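Long-range contact in enterobactin synthetase component F-related protein (Vibrio cholerae serotype O1, PDB 4OXI), which probably acts as an ATP-dependent adenylation enzyme that activates glycine as glycyl-adenylate in a lipopolysaccharide modification pathway conferring resistance to antimicrobial peptides: residues K472-E484 and I498-T512. Numbering follows the deposited sequence.
Sequences KIAGQRVELEEIE and IVPWPLSESGYASGT. With GAP (glycyl-adenosine-5'-phosphate), chain B.
Ile-473 lies against the returning arm of the loop between Pro-500 and Thr-512, and each atom of its side chain beyond CB has a neighbour there. From CB, the CG2 branch stands anti to the backbone N and rests on the backbone of Gly-511, 3.6 Å from its CA. CG1, anti to the carbonyl carbon, passes CG2 of Thr-512, and at chi2 -54° bends so that CD1 ends 3.8 Å from CB of Ala-509, with Pro-500 CB slightly farther off. Beside these apolar contacts the backbones are joined by one direct hydrogen bond: the N-H of Ala-474 donates to Ala-509 O over 2.8 Å, nearly straight (173°) and in the carbonyl plane. Two waters extend the link, one between Lys-472 O and Ala-509 N, the other between Gly-475 N and Ala-509 O, which thus accepts two hydrogen bonds. Ile-473 also opens a type I' turn, through Gln-476, that closes the hairpin of strands 470-473 and 476-479. In this adenylate-forming fold the hairpin carries ligand-pocket residues: Lys-472 NZ reaches O5' of glycyl-adenosine-5'-phosphate at 2.9 Å as well as its O4' and Gly-337 O, and Arg-477 NH1 donates to O1A while NH2 forms a salt bridge with Glu-364. Farther along, the start of helix 480-491 packs on strand 496-500. Ile-498 packs on both Ile-483 and the backbone of Glu-484: its CD1 touches Ile-483 CG2 at 3.6 Å and its CG1 lies 3.5 Å from Glu-484 N, while Ile-483 CD1 meets Thr-512 CG2 tip to tip. Leu-480 crosses the Pro-500 ring at about a right angle, its CD1 4.0 Å from Pro-500 CD. A water donates to Glu-484 OE2 and weakly accepts from Ile-498 N, while OE1 forms a salt bridge with Arg-488.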
ATOM      1  N   LYS A 472      -1.999   5.852 -11.914  1.00 30.16           N
ATOM      2  CA  LYS A 472      -2.632   6.128 -10.638  1.00 27.63           C
ATOM      3  C   LYS A 472      -3.833   7.051 -10.884  1.00 27.50           C
ATOM      4  O   LYS A 472      -3.730   8.054 -11.596  1.00 30.15           O
ATOM      5  CB  LYS A 472      -1.624   6.772  -9.670  1.00 33.30           C
ATOM      6  CG  LYS A 472      -0.781   5.770  -8.859  1.00 29.62           C
ATOM      7  CD  LYS A 472       0.231   5.029  -9.734  1.00 35.59           C
ATOM      8  CE  LYS A 472       0.756   3.741  -9.061  1.00 28.46           C
ATOM      9  NZ  LYS A 472       1.320   4.023  -7.730  1.00 26.83           N
ATOM     10  N   ILE A 473      -4.980   6.695 -10.328  1.00 27.58           N
ATOM     11  CA  ILE A 473      -6.159   7.543 -10.404  1.00 29.65           C
ATOM     12  C   ILE A 473      -6.484   7.931  -8.973  1.00 28.56           C
ATOM     13  O   ILE A 473      -6.764   7.050  -8.159  1.00 29.53           O
ATOM     14  CB  ILE A 473      -7.379   6.788 -11.003  1.00 30.11           C
ATOM     15  CG1 ILE A 473      -7.107   6.328 -12.441  1.00 25.06           C
ATOM     16  CG2 ILE A 473      -8.638   7.656 -10.935  1.00 28.97           C
ATOM     17  CD1 ILE A 473      -6.647   7.463 -13.367  1.00 25.35           C
ATOM     18  N   ALA A 474      -6.444   9.230  -8.663  1.00 27.47           N
ATOM     19  CA  ALA A 474      -6.545   9.702  -7.277  1.00 28.82           C
ATOM     20  C   ALA A 474      -5.612   8.899  -6.361  1.00 27.87           C
ATOM     21  O   ALA A 474      -6.016   8.416  -5.293  1.00 28.51           O
ATOM     22  CB  ALA A 474      -8.002   9.621  -6.774  1.00 25.68           C
ATOM     23  N   GLY A 475      -4.377   8.709  -6.803  1.00 28.52           N
ATOM     24  CA  GLY A 475      -3.383   8.054  -5.961  1.00 33.46           C
ATOM     25  C   GLY A 475      -3.445   6.534  -5.856  1.00 36.20           C
ATOM     26  O   GLY A 475      -2.628   5.939  -5.150  1.00 32.20           O
ATOM     27  N   GLN A 476      -4.397   5.906  -6.550  1.00 30.15           N
ATOM     28  CA  GLN A 476      -4.553   4.453  -6.494  1.00 28.73           C
ATOM     29  C   GLN A 476      -4.161   3.770  -7.811  1.00 29.91           C
ATOM     30  O   GLN A 476      -4.590   4.182  -8.896  1.00 30.16           O
ATOM     31  CB  GLN A 476      -5.994   4.099  -6.171  1.00 29.69           C
ATOM     32  CG  GLN A 476      -6.527   4.723  -4.902  1.00 34.88           C
ATOM     33  CD  GLN A 476      -7.933   4.228  -4.608  1.00 48.98           C
ATOM     34  OE1 GLN A 476      -8.212   3.030  -4.722  1.00 59.26           O
ATOM     35  NE2 GLN A 476      -8.832   5.144  -4.254  1.00 47.91           N
ATOM     36  N   ARG A 477      -3.349   2.724  -7.709  1.00 25.76           N
ATOM     37  CA  ARG A 477      -2.906   1.951  -8.868  1.00 28.24           C
ATOM     38  C   ARG A 477      -4.062   1.257  -9.601  1.00 27.06           C
ATOM     39  O   ARG A 477      -4.899   0.615  -8.977  1.00 25.77           O
ATOM     40  CB  ARG A 477      -1.920   0.893  -8.388  1.00 27.19           C
ATOM     41  CG  ARG A 477      -1.400  -0.055  -9.453  1.00 31.04           C
ATOM     42  CD  ARG A 477      -0.306  -0.945  -8.870  1.00 31.71           C
ATOM     43  NE  ARG A 477      -0.043  -2.130  -9.685  1.00 34.85           N
ATOM     44  CZ  ARG A 477       1.003  -2.937  -9.516  1.00 32.10           C
ATOM     45  NH1 ARG A 477       1.904  -2.682  -8.566  1.00 26.81           N
ATOM     46  NH2 ARG A 477       1.157  -3.993 -10.306  1.00 28.80           N
ATOM     47  N   VAL A 478      -4.105   1.372 -10.922  1.00 27.23           N
ATOM     48  CA  VAL A 478      -5.103   0.639 -11.697  1.00 26.02           C
ATOM     49  C   VAL A 478      -4.627   0.416 -13.129  1.00 28.46           C
ATOM     50  O   VAL A 478      -3.868   1.221 -13.664  1.00 28.70           O
ATOM     51  CB  VAL A 478      -6.470   1.370 -11.689  1.00 29.59           C
ATOM     52  CG1 VAL A 478      -6.370   2.679 -12.429  1.00 24.37           C
ATOM     53  CG2 VAL A 478      -7.577   0.474 -12.278  1.00 28.75           C
ATOM     54  N   GLU A 479      -5.049  -0.688 -13.740  1.00 28.73           N
ATOM     55  CA  GLU A 479      -4.827  -0.905 -15.171  1.00 30.66           C
ATOM     56  C   GLU A 479      -5.989  -0.295 -15.963  1.00 29.37           C
ATOM     57  O   GLU A 479      -7.147  -0.665 -15.758  1.00 27.41           O
ATOM     58  CB  GLU A 479      -4.753  -2.411 -15.474  1.00 33.85           C
ATOM     59  CG  GLU A 479      -3.719  -3.200 -14.653  1.00 32.64           C
ATOM     60  CD  GLU A 479      -2.293  -2.986 -15.136  1.00 37.40           C
ATOM     61  OE1 GLU A 479      -2.112  -2.347 -16.197  1.00 40.11           O
ATOM     62  OE2 GLU A 479      -1.352  -3.460 -14.455  1.00 46.03           O
ATOM     63  N   LEU A 480      -5.694   0.631 -16.867  1.00 29.35           N
ATOM     64  CA  LEU A 480      -6.738   1.214 -17.706  1.00 31.60           C
ATOM     65  C   LEU A 480      -7.484   0.117 -18.461  1.00 31.08           C
ATOM     66  O   LEU A 480      -8.673   0.251 -18.727  1.00 30.21           O
ATOM     67  CB  LEU A 480      -6.156   2.243 -18.678  1.00 28.63           C
ATOM     68  CG  LEU A 480      -5.758   3.565 -18.015  1.00 29.24           C
ATOM     69  CD1 LEU A 480      -5.267   4.567 -19.040  1.00 28.75           C
ATOM     70  CD2 LEU A 480      -6.892   4.142 -17.205  1.00 22.29           C
ATOM     71  N   GLU A 481      -6.792  -0.981 -18.764  1.00 30.87           N
ATOM     72  CA  GLU A 481      -7.425  -2.130 -19.420  1.00 36.19           C
ATOM     73  C   GLU A 481      -8.445  -2.851 -18.544  1.00 33.60           C
ATOM     74  O   GLU A 481      -9.393  -3.433 -19.070  1.00 31.34           O
ATOM     75  CB  GLU A 481      -6.390  -3.128 -19.948  1.00 30.22           C
ATOM     76  CG  GLU A 481      -5.613  -2.626 -21.148  1.00 40.20           C
ATOM     77  CD  GLU A 481      -4.271  -2.031 -20.762  1.00 51.70           C
ATOM     78  OE1 GLU A 481      -3.438  -1.803 -21.671  1.00 55.40           O
ATOM     79  OE2 GLU A 481      -4.048  -1.791 -19.545  1.00 52.85           O
ATOM     80  N   GLU A 482      -8.265  -2.838 -17.224  1.00 31.75           N
ATOM     81  CA  GLU A 482      -9.291  -3.432 -16.365  1.00 34.61           C
ATOM     82  C   GLU A 482     -10.594  -2.635 -16.494  1.00 30.91           C
ATOM     83  O   GLU A 482     -11.674  -3.208 -16.579  1.00 30.57           O
ATOM     84  CB  GLU A 482      -8.865  -3.527 -14.891  1.00 31.63           C
ATOM     85  CG  GLU A 482     -10.012  -4.041 -13.995  1.00 36.76           C
ATOM     86  CD  GLU A 482      -9.735  -3.990 -12.481  1.00 43.28           C
ATOM     87  OE1 GLU A 482      -8.749  -3.345 -12.046  1.00 42.66           O
ATOM     88  OE2 GLU A 482     -10.528  -4.595 -11.718  1.00 43.58           O
ATOM     89  N   ILE A 483     -10.481  -1.314 -16.520  1.00 28.76           N
ATOM     90  CA  ILE A 483     -11.653  -0.460 -16.627  1.00 31.35           C
ATOM     91  C   ILE A 483     -12.312  -0.647 -18.000  1.00 29.49           C
ATOM     92  O   ILE A 483     -13.521  -0.838 -18.099  1.00 31.88           O
ATOM     93  CB  ILE A 483     -11.290   1.019 -16.406  1.00 28.38           C
ATOM     94  CG1 ILE A 483     -10.622   1.193 -15.035  1.00 28.55           C
ATOM     95  CG2 ILE A 483     -12.535   1.891 -16.522  1.00 25.43           C
ATOM     96  CD1 ILE A 483     -10.165   2.620 -14.729  1.00 27.04           C
ATOM     97  N   GLU A 484     -11.504  -0.609 -19.048  1.00 27.08           N
ATOM     98  CA  GLU A 484     -11.986  -0.837 -20.400  1.00 33.54           C
ATOM     99  C   GLU A 484     -12.710  -2.179 -20.524  1.00 33.16           C
ATOM    100  O   GLU A 484     -13.785  -2.264 -21.124  1.00 33.12           O
ATOM    101  CB  GLU A 484     -10.831  -0.748 -21.396  1.00 30.03           C
ATOM    102  CG  GLU A 484     -11.286  -0.878 -22.842  1.00 35.81           C
ATOM    103  CD  GLU A 484     -10.136  -0.829 -23.822  1.00 39.69           C
ATOM    104  OE1 GLU A 484     -10.213  -1.549 -24.841  1.00 39.66           O
ATOM    105  OE2 GLU A 484      -9.167  -0.068 -23.580  1.00 43.98           O
ATOM    106  N   ILE A 498     -10.641   4.419 -22.305  1.00 28.54           N
ATOM    107  CA  ILE A 498     -10.701   4.957 -20.948  1.00 26.95           C
ATOM    108  C   ILE A 498      -9.581   5.982 -20.808  1.00 28.53           C
ATOM    109  O   ILE A 498      -8.428   5.683 -21.100  1.00 29.73           O
ATOM    110  CB  ILE A 498     -10.556   3.861 -19.879  1.00 26.49           C
ATOM    111  CG1 ILE A 498     -11.542   2.727 -20.131  1.00 25.77           C
ATOM    112  CG2 ILE A 498     -10.753   4.435 -18.481  1.00 26.27           C
ATOM    113  CD1 ILE A 498     -13.030   3.099 -19.914  1.00 26.53           C
ATOM    114  N   VAL A 499      -9.922   7.194 -20.383  1.00 28.61           N
ATOM    115  CA  VAL A 499      -8.957   8.283 -20.350  1.00 29.88           C
ATOM    116  C   VAL A 499      -8.861   8.855 -18.944  1.00 29.99           C
ATOM    117  O   VAL A 499      -9.885   9.174 -18.339  1.00 32.67           O
ATOM    118  CB  VAL A 499      -9.374   9.416 -21.300  1.00 31.38           C
ATOM    119  CG1 VAL A 499      -8.385  10.550 -21.222  1.00 31.56           C
ATOM    120  CG2 VAL A 499      -9.470   8.901 -22.723  1.00 33.29           C
ATOM    121  N   PRO A 500      -7.631   8.968 -18.412  1.00 30.08           N
ATOM    122  CA  PRO A 500      -7.434   9.667 -17.134  1.00 30.41           C
ATOM    123  C   PRO A 500      -7.810  11.131 -17.305  1.00 28.03           C
ATOM    124  O   PRO A 500      -7.246  11.796 -18.180  1.00 32.82           O
ATOM    125  CB  PRO A 500      -5.925   9.552 -16.896  1.00 25.18           C
ATOM    126  CG  PRO A 500      -5.504   8.349 -17.711  1.00 34.09           C
ATOM    127  CD  PRO A 500      -6.375   8.401 -18.935  1.00 28.32           C
ATOM    128  N   TRP A 501      -8.734  11.613 -16.480  1.00 29.25           N
ATOM    129  CA  TRP A 501      -9.245  12.979 -16.580  1.00 32.56           C
ATOM    130  C   TRP A 501     -10.170  13.263 -15.400  1.00 32.22           C
ATOM    131  O   TRP A 501     -10.971  12.406 -15.033  1.00 33.82           O
ATOM    132  CB  TRP A 501     -10.034  13.161 -17.881  1.00 34.75           C
ATOM    133  CG  TRP A 501     -10.354  14.586 -18.131  1.00 35.90           C
ATOM    134  CD1 TRP A 501     -11.505  15.253 -17.791  1.00 33.06           C
ATOM    135  CD2 TRP A 501      -9.489  15.549 -18.740  1.00 33.17           C
ATOM    136  NE1 TRP A 501     -11.399  16.576 -18.160  1.00 37.49           N
ATOM    137  CE2 TRP A 501     -10.172  16.782 -18.744  1.00 36.29           C
ATOM    138  CE3 TRP A 501      -8.199  15.490 -19.277  1.00 36.24           C
ATOM    139  CZ2 TRP A 501      -9.607  17.944 -19.279  1.00 38.16           C
ATOM    140  CZ3 TRP A 501      -7.637  16.645 -19.805  1.00 38.10           C
ATOM    141  CH2 TRP A 501      -8.340  17.854 -19.802  1.00 37.04           C
ATOM    142  N   PRO A 502     -10.093  14.475 -14.817  1.00 32.99           N
ATOM    143  CA  PRO A 502      -9.205  15.590 -15.192  1.00 36.66           C
ATOM    144  C   PRO A 502      -7.777  15.443 -14.671  1.00 37.40           C
ATOM    145  O   PRO A 502      -7.491  14.584 -13.834  1.00 34.15           O
ATOM    146  CB  PRO A 502      -9.873  16.813 -14.542  1.00 37.34           C
ATOM    147  CG  PRO A 502     -10.672  16.252 -13.389  1.00 32.91           C
ATOM    148  CD  PRO A 502     -11.054  14.845 -13.758  1.00 29.22           C
ATOM    149  N   LEU A 503      -6.883  16.275 -15.191  1.00 37.99           N
ATOM    150  CA  LEU A 503      -5.497  16.276 -14.759  1.00 42.26           C
ATOM    151  C   LEU A 503      -5.203  17.563 -13.996  1.00 47.92           C
ATOM    152  O   LEU A 503      -5.709  18.635 -14.339  1.00 46.76           O
ATOM    153  CB  LEU A 503      -4.564  16.167 -15.961  1.00 41.31           C
ATOM    154  CG  LEU A 503      -4.800  15.006 -16.925  1.00 39.89           C
ATOM    155  CD1 LEU A 503      -3.786  15.045 -18.060  1.00 41.34           C
ATOM    156  CD2 LEU A 503      -4.740  13.669 -16.198  1.00 36.14           C
ATOM    157  N   SER A 504      -4.393  17.450 -12.950  1.00 44.85           N
ATOM    158  CA  SER A 504      -3.922  18.625 -12.230  1.00 40.46           C
ATOM    159  C   SER A 504      -2.704  19.194 -12.963  1.00 45.15           C
ATOM    160  O   SER A 504      -2.247  18.617 -13.954  1.00 42.90           O
ATOM    161  CB  SER A 504      -3.545  18.233 -10.810  1.00 35.16           C
ATOM    162  OG  SER A 504      -2.395  17.407 -10.816  1.00 39.88           O
ATOM    163  N   GLU A 505      -2.167  20.309 -12.476  1.00 47.58           N
ATOM    164  CA  GLU A 505      -1.003  20.913 -13.112  1.00 46.00           C
ATOM    165  C   GLU A 505       0.215  19.995 -13.062  1.00 50.10           C
ATOM    166  O   GLU A 505       1.122  20.112 -13.889  1.00 49.38           O
ATOM    167  CB  GLU A 505      -0.665  22.254 -12.470  1.00 59.08           C
ATOM    168  CG  GLU A 505      -1.802  23.258 -12.494  1.00 68.52           C
ATOM    169  CD  GLU A 505      -1.414  24.579 -11.852  1.00 83.07           C
ATOM    170  OE1 GLU A 505      -0.405  24.611 -11.108  1.00 78.67           O
ATOM    171  OE2 GLU A 505      -2.115  25.586 -12.098  1.00 86.70           O
ATOM    172  N   SER A 506       0.236  19.077 -12.098  1.00 46.02           N
ATOM    173  CA  SER A 506       1.343  18.135 -11.993  1.00 43.82           C
ATOM    174  C   SER A 506       1.123  16.908 -12.866  1.00 43.36           C
ATOM    175  O   SER A 506       1.964  16.010 -12.908  1.00 44.92           O
ATOM    176  CB  SER A 506       1.566  17.712 -10.539  1.00 48.85           C
ATOM    177  OG  SER A 506       1.614  18.840  -9.676  1.00 45.23           O
ATOM    178  N   GLY A 507      -0.009  16.871 -13.563  1.00 44.86           N
ATOM    179  CA  GLY A 507      -0.346  15.731 -14.398  1.00 40.86           C
ATOM    180  C   GLY A 507      -1.000  14.573 -13.654  1.00 40.32           C
ATOM    181  O   GLY A 507      -1.118  13.480 -14.204  1.00 41.20           O
ATOM    182  N   TYR A 508      -1.425  14.795 -12.411  1.00 36.97           N
ATOM    183  CA  TYR A 508      -2.085  13.734 -11.648  1.00 35.69           C
ATOM    184  C   TYR A 508      -3.565  13.686 -12.029  1.00 35.61           C
ATOM    185  O   TYR A 508      -4.232  14.720 -12.070  1.00 40.45           O
ATOM    186  CB  TYR A 508      -1.942  13.948 -10.126  1.00 32.68           C
ATOM    187  CG  TYR A 508      -0.518  14.121  -9.604  1.00 32.26           C
ATOM    188  CD1 TYR A 508       0.574  13.552 -10.258  1.00 37.20           C
ATOM    189  CD2 TYR A 508      -0.271  14.860  -8.451  1.00 34.67           C
ATOM    190  CE1 TYR A 508       1.873  13.719  -9.774  1.00 35.08           C
ATOM    191  CE2 TYR A 508       1.019  15.036  -7.961  1.00 32.56           C
ATOM    192  CZ  TYR A 508       2.081  14.465  -8.625  1.00 35.98           C
ATOM    193  OH  TYR A 508       3.351  14.635  -8.140  1.00 36.94           O
ATOM    194  N   ALA A 509      -4.063  12.484 -12.315  1.00 35.79           N
ATOM    195  CA  ALA A 509      -5.466  12.260 -12.673  1.00 36.36           C
ATOM    196  C   ALA A 509      -6.294  11.944 -11.445  1.00 31.44           C
ATOM    197  O   ALA A 509      -5.956  11.038 -10.687  1.00 33.20           O
ATOM    198  CB  ALA A 509      -5.583  11.109 -13.676  1.00 29.91           C
ATOM    199  N   SER A 510      -7.390  12.669 -11.251  1.00 31.34           N
ATOM    200  CA  SER A 510      -8.270  12.423 -10.110  1.00 29.31           C
ATOM    201  C   SER A 510      -9.424  11.485 -10.462  1.00 28.54           C
ATOM    202  O   SER A 510     -10.201  11.091  -9.584  1.00 29.47           O
ATOM    203  CB  SER A 510      -8.823  13.746  -9.562  1.00 28.89           C
ATOM    204  OG  SER A 510      -9.421  14.520 -10.595  1.00 36.48           O
ATOM    205  N   GLY A 511      -9.540  11.133 -11.743  1.00 31.22           N
ATOM    206  CA  GLY A 511     -10.648  10.308 -12.213  1.00 31.10           C
ATOM    207  C   GLY A 511     -10.422   9.787 -13.623  1.00 32.99           C
ATOM    208  O   GLY A 511      -9.356  10.014 -14.218  1.00 32.80           O
ATOM    209  N   THR A 512     -11.418   9.075 -14.154  1.00 30.45           N
ATOM    210  CA  THR A 512     -11.393   8.608 -15.546  1.00 31.94           C
ATOM    211  C   THR A 512     -12.657   9.050 -16.280  1.00 34.11           C
ATOM    212  O   THR A 512     -13.679   9.333 -15.653  1.00 33.33           O
ATOM    213  CB  THR A 512     -11.320   7.058 -15.650  1.00 30.33           C
ATOM    214  OG1 THR A 512     -12.476   6.470 -15.031  1.00 29.72           O
ATOM    215  CG2 THR A 512     -10.043   6.525 -14.992  1.00 31.77           C
TER
HETATM  216  N   GAP B 601       4.629   0.729  -3.081  1.00 26.37           N
HETATM  217  CA  GAP B 601       4.376   2.162  -3.410  1.00 32.47           C
HETATM  218  C   GAP B 601       3.453   2.189  -4.614  1.00 40.11           C
HETATM  219  O   GAP B 601       3.036   3.224  -5.102  1.00 44.62           O
HETATM  220  PA  GAP B 601       2.083   0.619  -6.408  1.00 30.14           P
HETATM  221  O1A GAP B 601       2.371  -0.820  -6.755  1.00 28.01           O
HETATM  222  O2A GAP B 601       0.674   1.065  -6.053  1.00 34.80           O
HETATM  223  O3A GAP B 601       3.082   0.909  -5.188  1.00 30.94           O
HETATM  224  C5' GAP B 601       3.890   1.152  -8.232  1.00 27.31           C
HETATM  225  O5' GAP B 601       2.639   1.497  -7.635  1.00 32.16           O
HETATM  226  C4' GAP B 601       4.150   2.085  -9.397  1.00 26.73           C
HETATM  227  O4' GAP B 601       3.980   3.438  -8.968  1.00 30.58           O
HETATM  228  C3' GAP B 601       5.581   2.045  -9.886  1.00 27.56           C
HETATM  229  O3' GAP B 601       5.783   0.967 -10.800  1.00 26.99           O
HETATM  230  C2' GAP B 601       5.733   3.414 -10.527  1.00 28.06           C
HETATM  231  O2' GAP B 601       5.086   3.443 -11.789  1.00 23.13           O
HETATM  232  C1' GAP B 601       4.865   4.304  -9.676  1.00 26.93           C
HETATM  233  N9  GAP B 601       5.711   5.020  -8.695  1.00 26.75           N
HETATM  234  C8  GAP B 601       5.916   4.649  -7.417  1.00 24.07           C
HETATM  235  N7  GAP B 601       6.727   5.527  -6.777  1.00 23.89           N
HETATM  236  C5  GAP B 601       7.065   6.482  -7.671  1.00 24.59           C
HETATM  237  C6  GAP B 601       7.910   7.694  -7.656  1.00 23.82           C
HETATM  238  N6  GAP B 601       8.550   8.083  -6.520  1.00 23.60           N
HETATM  239  N1  GAP B 601       8.000   8.404  -8.805  1.00 28.61           N
HETATM  240  C2  GAP B 601       7.357   8.033  -9.937  1.00 28.26           C
HETATM  241  N3  GAP B 601       6.574   6.939 -10.014  1.00 26.95           N
HETATM  242  C4  GAP B 601       6.391   6.143  -8.933  1.00 23.82           C
HETATM  243  O   HOH W   1      -2.504  10.170 -12.169  1.00 41.27           O
HETATM  244  O   HOH W   2      -3.668  10.465  -8.902  1.00 36.67           O
HETATM  245  O   HOH W   3      -8.033   2.498 -22.959  1.00 43.85           O